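Local coordinates for protein KLLA0E08119p (Kluyveromyces lactis, PDB 3VA7) that probably carboxylates urea to urea-1-carboxylate with ATP, hydrogencarbonate and biotin, this chain comprising the biotin carboxylase, carboxyltransferase and biotin-carrier parts of a larger enzyme, at residues Arg394-Val399 / Leu413-Val418; Leu322-Pro327 / Glu365-Ala370; Cys862-Arg867 / Ile915-Asn920. All blocks are in the same frame, centred on the assembly; numbering follows the deposited sequence.

Contact 1. Residues Arg394-Val399 / Leu413-Val418; sequences RVDTWV and LAKIIV
Arg-394 and Ile-417 form an antiparallel hydrogen-bonded pair, Arg-394 N reaching Ile-417 O at 2.9 Å and Ile-417 N returning to Arg-394 O at 2.8 Å. The arginine chain stands extended beside Ile-417, with CG anti to the backbone N (chi1 164°). This brings its guanidinium side-on to the carboxylate of Asp-396, NE to OD1 and NH2 to OD2, each 2.8 Å and each on the syn side. NH1 makes a further salt bridge to Glu-330. Were Arg-394 replaced by an alanine, Asp-396 and Glu-330 would probably lose their shared cationic partner and the side of Ile-417 its cover. Val-395, paired with Ile-416 without hydrogen bonds, faces the other side of the sheet, and its CA lies 3.1 Å from Lys-415 O in a CA-H...O contact. Asp-396 pairs with Lys-415 through two backbone bonds; its OD2 also packs on Ile-417 CD1 and shares a water with Lys-415 NZ, whose main polar partner is Val-324 O. Thr-397 OG1 donates to Leu-413 O at 2.5 Å and accepts from Val-399 N, closing an ST turn. Val-399 CG1 then sits over the centre of the Trp-398 ring and meets Leu-413 CD2 at 4.2 Å. Strand axes at 161° and alternating bridges define an antiparallel pair in the biotin carboxylase C-terminal region, with a classic bulge at Leu-413 and Ala-414 opposite Leu-368.

Contact 2. Residues Leu322-Pro327 / Glu365-Ala370; sequences LQVEHP and EARLYA. With GOL (glycerol), chain E.
Val-324 lies over one face of the Arg-367 guanidinium, with CG1 3.7 Å from CZ and above the centre of the group. The edge of that group is given to polar partners. NH2 makes a salt bridge to Glu-325 OE1 at 3.1 Å; the carboxylate and guanidinium planes are 45° apart, and the bridge is made by one oxygen and one nitrogen. NH1 donates to Tyr-369 OH at 3.1 Å, in the guanidinium plane, and NE is engaged by Glu-268; the flat group is thus fixed at each of its three nitrogens. Glu-325 gets there by a bend at chi2 (-88°), and its OE2 pairs with Lys-265. Glu-365, its chain extended beyond CG, instead brings OE2 to 3.2 Å from Glu-325 CA, while OE1 rests 3.8 Å from Pro-327 CG. A glycerol, probably from the crystallisation liquor, completes the polar cluster: its O2 donates to Glu-325 OE1 at 2.7 Å, and its O3 accepts from Val-324 N. The type I turn from Gln-323 to His-326 leads into helix 326-333 and sets this loop against strand 362-372. As in related biotin carboxylases, this arrangement probably forms part of the bicarbonate and biotin site, in which the glycerol lies.

Contact 3. Residues Cys862-Arg867 / Ile915-Asn920; sequences CYRINR and IQFDKN
Helix 859-875 of the carboxyltransferase C and D region receives the loop between helix 901-912 and strand 922-934 through an edge-to-face aromatic pair. The edge of Tyr-863 is directed at the face of Phe-917: the ring centroids are 5.4 Å apart, the planes stand at 82°, and Tyr-863 CD2 comes 3.8 Å from Phe-917 CD1. Phe-917 is placed there by a CG lying between its backbone N and carbonyl carbon (chi1 71°), while Tyr-863 also stacks on Trp-921. One turn of helix supplies the remaining partners. Arg-864, running out extended, crosses Phe-917 at about a right angle, its CB lying 4.0 Å from CE2 of that ring. Farther out, the guanidinium offers one face to Ile-915, whose CG2 is 3.6 Å from Arg-864 NH1 and offset toward the rim. Its charge is met by a salt bridge from NH2 to Glu-912, and a water that donates to Ile-915 O receives a weak bond from NH1. Ile-915 CG2 also touches Arg-867 CB at 3.8 Å, so that this methyl is held between two arginines. Arg-867 CG lies near Phe-917 CD2, while the placing of its guanidinium is less certain. No direct hydrogen bond joins the two segments; the geometry is that of a T-shaped aromatic pair combined with aliphatic packing, where a loop lies against a helix flank.

How the contacts relate
Contacts 1 and 2 are buried and adjoining, their centres about 8 Å apart, and both use one antiparallel sheet in which strands 362-372 and 412-420 are neighbours. Lys-415 NZ of contact 1 probably bonds to Val-324 O of contact 2 at 2.7 Å, and Pro-327 packs on Asp-396, tying the pair together. Their chemistry differs: regular backbone bonding dominates contact 1, whereas contact 2 rests on side-chain charge between a loop and a strand. Contact 3 is only partly buried and belongs to the carboxyltransferase part, its centre about 53 Å from that of contact 1 and about 60 Å from that of contact 2; aromatic and aliphatic surfaces replace ionic pairing across its segments.

Contact 1. Residues Arg394-Val399 / Leu413-Val418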
loop_
_atom_site.group_PDB
_atom_site.type_symbol
_atom_site.label_atom_id
_atom_site.label_comp_id
_atom_site.label_asym_id
_atom_site.label_seq_id
_atom_site.Cartn_x
_atom_site.Cartn_y
_atom_site.Cartn_z
ATOM N N ARG A 394 -15.644 15.737 19.390
ATOM C CA ARG A 394 -16.534 15.772 18.240
ATOM C C ARG A 394 -15.612 15.944 17.048
ATOM O O ARG A 394 -14.749 16.834 17.039
ATOM C CB ARG A 394 -17.559 16.947 18.323
ATOM C CG ARG A 394 -18.226 17.240 16.964
ATOM C CD ARG A 394 -19.371 18.142 17.063
ATOM N NE ARG A 394 -19.715 18.678 15.761
ATOM C CZ ARG A 394 -20.720 19.526 15.560
ATOM N NH1 ARG A 394 -21.476 19.927 16.588
ATOM N NH2 ARG A 394 -20.982 19.969 14.343
ATOM N N VAL A 395 -15.754 15.067 16.056
ATOM C CA VAL A 395 -14.972 15.257 14.813
ATOM C C VAL A 395 -15.882 15.265 13.629
ATOM O O VAL A 395 -16.644 14.350 13.421
ATOM C CB VAL A 395 -13.604 14.410 14.713
ATOM C CG1 VAL A 395 -13.340 13.563 15.982
ATOM C CG2 VAL A 395 -13.437 13.626 13.402
ATOM N N ASP A 396 -15.881 16.366 12.905
ATOM C CA ASP A 396 -16.718 16.432 11.731
ATOM C C ASP A 396 -15.771 16.095 10.598
ATOM O O ASP A 396 -14.739 16.773 10.364
ATOM C CB ASP A 396 -17.395 17.798 11.594
ATOM C CG ASP A 396 -18.362 18.127 12.765
ATOM O OD1 ASP A 396 -18.806 17.269 13.573
ATOM O OD2 ASP A 396 -18.716 19.297 12.891
ATOM N N THR A 397 -16.061 14.997 9.944
ATOM C CA THR A 397 -15.199 14.563 8.903
ATOM C C THR A 397 -16.042 13.869 7.833
ATOM O O THR A 397 -17.285 13.771 7.952
ATOM C CB THR A 397 -14.095 13.604 9.474
ATOM O OG1 THR A 397 -13.120 13.307 8.450
ATOM C CG2 THR A 397 -14.738 12.281 10.057
ATOM N N TRP A 398 -15.367 13.390 6.796
ATOM C CA TRP A 398 -16.026 12.652 5.738
ATOM C C TRP A 398 -15.085 11.539 5.285
ATOM O O TRP A 398 -15.290 10.968 4.240
ATOM C CB TRP A 398 -16.363 13.581 4.568
ATOM C CG TRP A 398 -15.173 14.170 3.962
ATOM C CD1 TRP A 398 -14.380 15.199 4.473
ATOM C CD2 TRP A 398 -14.559 13.764 2.737
ATOM N NE1 TRP A 398 -13.323 15.458 3.605
ATOM C CE2 TRP A 398 -13.410 14.594 2.541
ATOM C CE3 TRP A 398 -14.861 12.778 1.785
ATOM C CZ2 TRP A 398 -12.569 14.449 1.430
ATOM C CZ3 TRP A 398 -14.033 12.632 0.673
ATOM C CH2 TRP A 398 -12.895 13.464 0.495
ATOM N N VAL A 399 -14.068 11.223 6.093
ATOM C CA VAL A 399 -13.044 10.263 5.690
ATOM C C VAL A 399 -12.872 9.096 6.673
ATOM O O VAL A 399 -13.236 9.180 7.861
ATOM C CB VAL A 399 -11.710 10.963 5.449
ATOM C CG1 VAL A 399 -11.924 12.190 4.526
ATOM C CG2 VAL A 399 -11.030 11.323 6.775
ATOM N N LEU A 413 -9.895 17.496 5.693
ATOM C CA LEU A 413 -10.045 16.108 6.052
ATOM C C LEU A 413 -11.078 15.963 7.157
ATOM O O LEU A 413 -11.965 15.102 7.110
ATOM C CB LEU A 413 -8.687 15.504 6.473
ATOM C CG LEU A 413 -7.707 15.234 5.307
ATOM C CD1 LEU A 413 -6.291 14.776 5.694
ATOM C CD2 LEU A 413 -8.334 14.267 4.273
ATOM N N ALA A 414 -10.968 16.836 8.138
ATOM C CA ALA A 414 -11.623 16.634 9.392
ATOM C C ALA A 414 -11.554 17.907 10.188
ATOM O O ALA A 414 -10.712 18.725 9.973
ATOM C CB ALA A 414 -10.980 15.453 10.154
ATOM N N LYS A 415 -12.522 18.105 11.058
ATOM C CA LYS A 415 -12.484 19.220 11.960
ATOM C C LYS A 415 -12.587 18.557 13.314
ATOM O O LYS A 415 -13.503 17.741 13.564
ATOM C CB LYS A 415 -13.632 20.167 11.718
ATOM C CG LYS A 415 -13.503 20.891 10.434
ATOM C CD LYS A 415 -14.577 21.962 10.308
ATOM C CE LYS A 415 -15.950 21.354 10.089
ATOM N NZ LYS A 415 -17.043 22.299 10.312
ATOM N N ILE A 416 -11.604 18.868 14.151
ATOM C CA ILE A 416 -11.440 18.245 15.438
ATOM C C ILE A 416 -11.863 19.245 16.497
ATOM O O ILE A 416 -11.227 20.282 16.654
ATOM C CB ILE A 416 -9.983 17.780 15.606
ATOM C CG1 ILE A 416 -9.724 16.673 14.587
ATOM C CG2 ILE A 416 -9.734 17.219 17.001
ATOM C CD1 ILE A 416 -8.390 16.747 13.947
ATOM N N ILE A 417 -12.954 18.924 17.171
ATOM C CA ILE A 417 -13.612 19.822 18.115
ATOM C C ILE A 417 -13.733 19.291 19.587
ATOM O O ILE A 417 -14.328 18.224 19.887
ATOM C CB ILE A 417 -14.989 20.202 17.584
ATOM C CG1 ILE A 417 -14.828 20.652 16.127
ATOM C CG2 ILE A 417 -15.680 21.257 18.449
ATOM C CD1 ILE A 417 -15.906 20.044 15.228
ATOM N N VAL A 418 -13.237 20.126 20.482
ATOM C CA VAL A 418 -13.059 19.794 21.873
ATOM C C VAL A 418 -13.854 20.793 22.781
ATOM O O VAL A 418 -14.000 21.971 22.428
ATOM C CB VAL A 418 -11.541 19.825 22.081
ATOM C CG1 VAL A 418 -11.103 20.806 23.115
ATOM C CG2 VAL A 418 -11.023 18.438 22.254
HETATM O O HOH W 1 -19.373 20.754 10.336
#

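Contact 2. Residues Leu322-Pro327 / Glu365-Ala370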
loop_
_atom_site.group_PDB
_atom_site.type_symbol
_atom_site.label_atom_id
_atom_site.label_comp_id
_atom_site.label_asym_id
_atom_site.label_seq_id
_atom_site.Cartn_x
_atom_site.Cartn_y
_atom_site.Cartn_z
ATOM N N LEU A 322 -24.019 29.709 6.757
ATOM C CA LEU A 322 -23.362 29.050 7.871
ATOM C C LEU A 322 -21.849 29.051 7.635
ATOM O O LEU A 322 -21.386 29.196 6.510
ATOM C CB LEU A 322 -23.875 27.619 8.004
ATOM C CG LEU A 322 -23.524 26.832 9.265
ATOM C CD1 LEU A 322 -24.254 27.309 10.530
ATOM C CD2 LEU A 322 -23.794 25.360 9.022
ATOM N N GLN A 323 -21.071 28.884 8.684
ATOM C CA GLN A 323 -19.606 28.888 8.545
ATOM C C GLN A 323 -18.934 27.594 9.019
ATOM O O GLN A 323 -19.473 26.903 9.936
ATOM C CB GLN A 323 -19.010 30.042 9.344
ATOM C CG GLN A 323 -19.066 31.409 8.692
ATOM C CD GLN A 323 -18.467 32.426 9.618
ATOM O OE1 GLN A 323 -18.952 32.590 10.718
ATOM N NE2 GLN A 323 -17.392 33.059 9.223
ATOM N N VAL A 324 -17.772 27.279 8.413
ATOM C CA VAL A 324 -16.980 26.112 8.782
ATOM C C VAL A 324 -16.821 25.950 10.319
ATOM O O VAL A 324 -17.140 24.901 10.855
ATOM C CB VAL A 324 -15.598 26.036 8.053
ATOM C CG1 VAL A 324 -14.825 24.732 8.478
ATOM C CG2 VAL A 324 -15.727 26.123 6.468
ATOM N N GLU A 325 -16.451 27.011 11.033
ATOM C CA GLU A 325 -16.241 26.938 12.498
ATOM C C GLU A 325 -17.463 26.840 13.381
ATOM O O GLU A 325 -17.307 26.894 14.622
ATOM C CB GLU A 325 -15.373 28.103 13.034
ATOM C CG GLU A 325 -15.881 29.472 12.697
ATOM C CD GLU A 325 -15.373 30.014 11.349
ATOM O OE1 GLU A 325 -15.162 29.229 10.403
ATOM O OE2 GLU A 325 -15.164 31.249 11.240
ATOM N N HIS A 326 -18.653 26.742 12.790
ATOM C CA HIS A 326 -19.906 26.761 13.571
ATOM C C HIS A 326 -19.964 25.721 14.699
ATOM O O HIS A 326 -20.681 25.930 15.695
ATOM C CB HIS A 326 -21.160 26.603 12.667
ATOM C CG HIS A 326 -21.420 25.186 12.241
ATOM N ND1 HIS A 326 -20.738 24.588 11.200
ATOM C CD2 HIS A 326 -22.262 24.242 12.730
ATOM C CE1 HIS A 326 -21.146 23.333 11.070
ATOM N NE2 HIS A 326 -22.068 23.096 11.986
ATOM N N PRO A 327 -19.262 24.589 14.558
ATOM C CA PRO A 327 -19.392 23.620 15.675
ATOM C C PRO A 327 -18.902 24.068 17.037
ATOM O O PRO A 327 -19.414 23.574 18.027
ATOM C CB PRO A 327 -18.568 22.422 15.217
ATOM C CG PRO A 327 -18.523 22.514 13.656
ATOM C CD PRO A 327 -18.517 24.022 13.411
ATOM N N GLU A 365 -11.541 24.318 17.946
ATOM C CA GLU A 365 -11.610 23.546 16.714
ATOM C C GLU A 365 -10.277 23.685 15.987
ATOM O O GLU A 365 -9.741 24.781 15.906
ATOM C CB GLU A 365 -12.731 24.065 15.792
ATOM C CG GLU A 365 -12.683 23.434 14.425
ATOM C CD GLU A 365 -13.826 23.836 13.513
ATOM O OE1 GLU A 365 -14.792 23.048 13.402
ATOM O OE2 GLU A 365 -13.755 24.914 12.885
ATOM N N ALA A 366 -9.754 22.581 15.465
ATOM C CA ALA A 366 -8.568 22.606 14.615
ATOM C C ALA A 366 -8.951 21.985 13.275
ATOM O O ALA A 366 -9.722 21.002 13.205
ATOM C CB ALA A 366 -7.397 21.811 15.273
ATOM N N ARG A 367 -8.424 22.546 12.201
ATOM C CA ARG A 367 -8.808 22.063 10.892
ATOM C C ARG A 367 -7.726 21.168 10.296
ATOM O O ARG A 367 -6.663 21.659 9.881
ATOM C CB ARG A 367 -9.028 23.255 9.979
ATOM C CG ARG A 367 -9.972 24.330 10.474
ATOM C CD ARG A 367 -10.508 25.070 9.225
ATOM N NE ARG A 367 -11.417 26.166 9.521
ATOM C CZ ARG A 367 -11.883 26.998 8.593
ATOM N NH1 ARG A 367 -11.529 26.852 7.326
ATOM N NH2 ARG A 367 -12.692 27.983 8.927
ATOM N N LEU A 368 -7.993 19.869 10.236
ATOM C CA LEU A 368 -7.078 18.929 9.598
ATOM C C LEU A 368 -7.216 18.972 8.096
ATOM O O LEU A 368 -8.260 18.600 7.561
ATOM C CB LEU A 368 -7.312 17.493 10.082
ATOM C CG LEU A 368 -6.253 16.406 9.735
ATOM C CD1 LEU A 368 -5.013 16.482 10.647
ATOM C CD2 LEU A 368 -6.867 14.985 9.789
ATOM N N TYR A 369 -6.143 19.415 7.435
ATOM C CA TYR A 369 -6.035 19.495 5.967
ATOM C C TYR A 369 -5.052 18.467 5.384
ATOM O O TYR A 369 -3.988 18.200 5.973
ATOM C CB TYR A 369 -5.548 20.891 5.548
ATOM C CG TYR A 369 -6.579 22.002 5.672
ATOM C CD1 TYR A 369 -7.541 22.174 4.676
ATOM C CD2 TYR A 369 -6.566 22.901 6.741
ATOM C CE1 TYR A 369 -8.500 23.174 4.749
ATOM C CE2 TYR A 369 -7.514 23.911 6.827
ATOM C CZ TYR A 369 -8.485 24.043 5.810
ATOM O OH TYR A 369 -9.481 25.004 5.822
ATOM N N ALA A 370 -5.383 17.910 4.212
ATOM C CA ALA A 370 -4.431 17.144 3.407
ATOM C C ALA A 370 -3.510 18.134 2.714
ATOM O O ALA A 370 -3.721 18.525 1.555
ATOM C CB ALA A 370 -5.149 16.322 2.404
HETATM C C1 GOL E . -14.512 31.905 6.038
HETATM O O1 GOL E . -14.383 33.236 6.517
HETATM C C2 GOL E . -15.490 31.003 6.837
HETATM O O2 GOL E . -14.907 30.369 7.954
HETATM C C3 GOL E . -15.963 29.841 5.959
HETATM O O3 GOL E . -17.103 29.256 6.543
#

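Contact 3. Residues Cys862-Arg867 / Ile915-Asn920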
loop_
_atom_site.group_PDB
_atom_site.type_symbol
_atom_site.label_atom_id
_atom_site.label_comp_id
_atom_site.label_asym_id
_atom_site.label_seq_id
_atom_site.Cartn_x
_atom_site.Cartn_y
_atom_site.Cartn_z
ATOM N N CYS A 862 -4.746 -33.302 0.937
ATOM C CA CYS A 862 -4.945 -31.934 1.361
ATOM C C CYS A 862 -5.566 -31.933 2.716
ATOM O O CYS A 862 -5.236 -31.092 3.548
ATOM C CB CYS A 862 -5.869 -31.124 0.379
ATOM S SG CYS A 862 -5.252 -31.160 -1.315
ATOM N N TYR A 863 -6.517 -32.834 2.946
ATOM C CA TYR A 863 -7.109 -32.886 4.264
ATOM C C TYR A 863 -6.051 -33.349 5.278
ATOM O O TYR A 863 -5.979 -32.831 6.410
ATOM C CB TYR A 863 -8.349 -33.739 4.315
ATOM C CG TYR A 863 -9.040 -33.545 5.626
ATOM C CD1 TYR A 863 -9.469 -32.279 6.023
ATOM C CD2 TYR A 863 -9.203 -34.621 6.518
ATOM C CE1 TYR A 863 -10.073 -32.095 7.254
ATOM C CE2 TYR A 863 -9.827 -34.450 7.765
ATOM C CZ TYR A 863 -10.250 -33.196 8.120
ATOM O OH TYR A 863 -10.861 -33.021 9.358
ATOM N N ARG A 864 -5.173 -34.227 4.820
ATOM C CA ARG A 864 -4.157 -34.799 5.664
ATOM C C ARG A 864 -3.177 -33.745 6.162
ATOM O O ARG A 864 -2.735 -33.793 7.347
ATOM C CB ARG A 864 -3.430 -35.935 4.932
ATOM C CG ARG A 864 -2.234 -36.499 5.666
ATOM C CD ARG A 864 -1.890 -37.837 5.090
ATOM N NE ARG A 864 -1.107 -38.572 6.068
ATOM C CZ ARG A 864 -1.556 -39.551 6.878
ATOM N NH1 ARG A 864 -2.812 -40.015 6.820
ATOM N NH2 ARG A 864 -0.709 -40.070 7.768
ATOM N N ILE A 865 -2.840 -32.800 5.270
ATOM C CA ILE A 865 -1.921 -31.709 5.629
ATOM C C ILE A 865 -2.629 -30.898 6.693
ATOM O O ILE A 865 -2.027 -30.424 7.685
ATOM C CB ILE A 865 -1.619 -30.817 4.415
ATOM C CG1 ILE A 865 -0.844 -31.628 3.355
ATOM C CG2 ILE A 865 -0.955 -29.463 4.828
ATOM C CD1 ILE A 865 -0.931 -30.957 2.008
ATOM N N ASN A 866 -3.934 -30.767 6.524
ATOM C CA ASN A 866 -4.648 -30.026 7.505
ATOM C C ASN A 866 -4.542 -30.762 8.881
ATOM O O ASN A 866 -4.447 -30.119 9.943
ATOM C CB ASN A 866 -6.055 -29.794 7.026
ATOM C CG ASN A 866 -6.991 -29.694 8.127
ATOM O OD1 ASN A 866 -7.416 -28.615 8.535
ATOM N ND2 ASN A 866 -7.335 -30.844 8.664
ATOM N N ARG A 867 -4.477 -32.090 8.852
ATOM C CA ARG A 867 -4.508 -32.902 10.081
ATOM C C ARG A 867 -3.091 -32.888 10.730
ATOM O O ARG A 867 -2.970 -32.759 11.935
ATOM C CB ARG A 867 -5.012 -34.347 9.787
ATOM C CG ARG A 867 -6.519 -34.619 9.769
ATOM C CD ARG A 867 -7.410 -33.358 10.014
ATOM N NE ARG A 867 -7.896 -33.202 11.378
ATOM C CZ ARG A 867 -8.350 -32.078 11.935
ATOM N NH1 ARG A 867 -8.394 -30.911 11.271
ATOM N NH2 ARG A 867 -8.759 -32.115 13.219
ATOM N N ILE A 915 -2.189 -39.187 12.967
ATOM C CA ILE A 915 -3.241 -38.622 12.132
ATOM C C ILE A 915 -4.292 -39.723 11.890
ATOM O O ILE A 915 -3.954 -40.785 11.371
ATOM C CB ILE A 915 -2.617 -38.096 10.791
ATOM C CG1 ILE A 915 -1.768 -36.835 11.062
ATOM C CG2 ILE A 915 -3.696 -37.920 9.672
ATOM C CD1 ILE A 915 -0.672 -36.533 10.012
ATOM N N GLN A 916 -5.540 -39.493 12.294
ATOM C CA GLN A 916 -6.607 -40.483 12.004
ATOM C C GLN A 916 -7.741 -39.768 11.294
ATOM O O GLN A 916 -8.279 -38.756 11.804
ATOM C CB GLN A 916 -7.229 -41.226 13.256
ATOM C CG GLN A 916 -6.403 -41.377 14.558
ATOM C CD GLN A 916 -5.449 -42.659 14.661
ATOM O OE1 GLN A 916 -4.858 -43.115 13.664
ATOM N NE2 GLN A 916 -5.278 -43.180 15.894
ATOM N N PHE A 917 -8.153 -40.313 10.154
ATOM C CA PHE A 917 -9.393 -39.807 9.521
ATOM C C PHE A 917 -9.875 -40.798 8.477
ATOM O O PHE A 917 -9.129 -41.695 8.063
ATOM C CB PHE A 917 -9.240 -38.363 8.939
ATOM C CG PHE A 917 -8.385 -38.305 7.727
ATOM C CD1 PHE A 917 -8.949 -38.369 6.450
ATOM C CD2 PHE A 917 -7.008 -38.277 7.832
ATOM C CE1 PHE A 917 -8.129 -38.369 5.315
ATOM C CE2 PHE A 917 -6.218 -38.260 6.693
ATOM C CZ PHE A 917 -6.780 -38.309 5.454
ATOM N N ASP A 918 -11.126 -40.656 8.073
ATOM C CA ASP A 918 -11.658 -41.545 7.026
ATOM C C ASP A 918 -12.042 -40.755 5.764
ATOM O O ASP A 918 -12.220 -39.513 5.789
ATOM C CB ASP A 918 -12.859 -42.376 7.534
ATOM C CG ASP A 918 -14.062 -41.511 7.908
ATOM O OD1 ASP A 918 -15.018 -42.044 8.468
ATOM O OD2 ASP A 918 -14.078 -40.288 7.676
ATOM N N LYS A 919 -12.198 -41.507 4.681
ATOM C CA LYS A 919 -12.554 -40.963 3.376
ATOM C C LYS A 919 -13.767 -39.998 3.464
ATOM O O LYS A 919 -13.912 -39.125 2.615
ATOM C CB LYS A 919 -12.686 -42.092 2.321
ATOM C CG LYS A 919 -13.991 -42.871 2.339
ATOM C CD LYS A 919 -13.872 -44.274 1.717
ATOM C CE LYS A 919 -15.006 -45.233 2.223
ATOM N NZ LYS A 919 -16.409 -44.622 2.226
ATOM N N ASN A 920 -14.556 -40.073 4.535
ATOM C CA ASN A 920 -15.771 -39.239 4.639
ATOM C C ASN A 920 -15.671 -37.875 5.275
ATOM O O ASN A 920 -16.703 -37.336 5.722
ATOM C CB ASN A 920 -16.929 -40.003 5.308
ATOM C CG ASN A 920 -17.245 -41.332 4.610
ATOM O OD1 ASN A 920 -16.567 -41.745 3.654
ATOM N ND2 ASN A 920 -18.245 -42.018 5.118
HETATM O O HOH W 2 -4.933 -41.926 8.759
#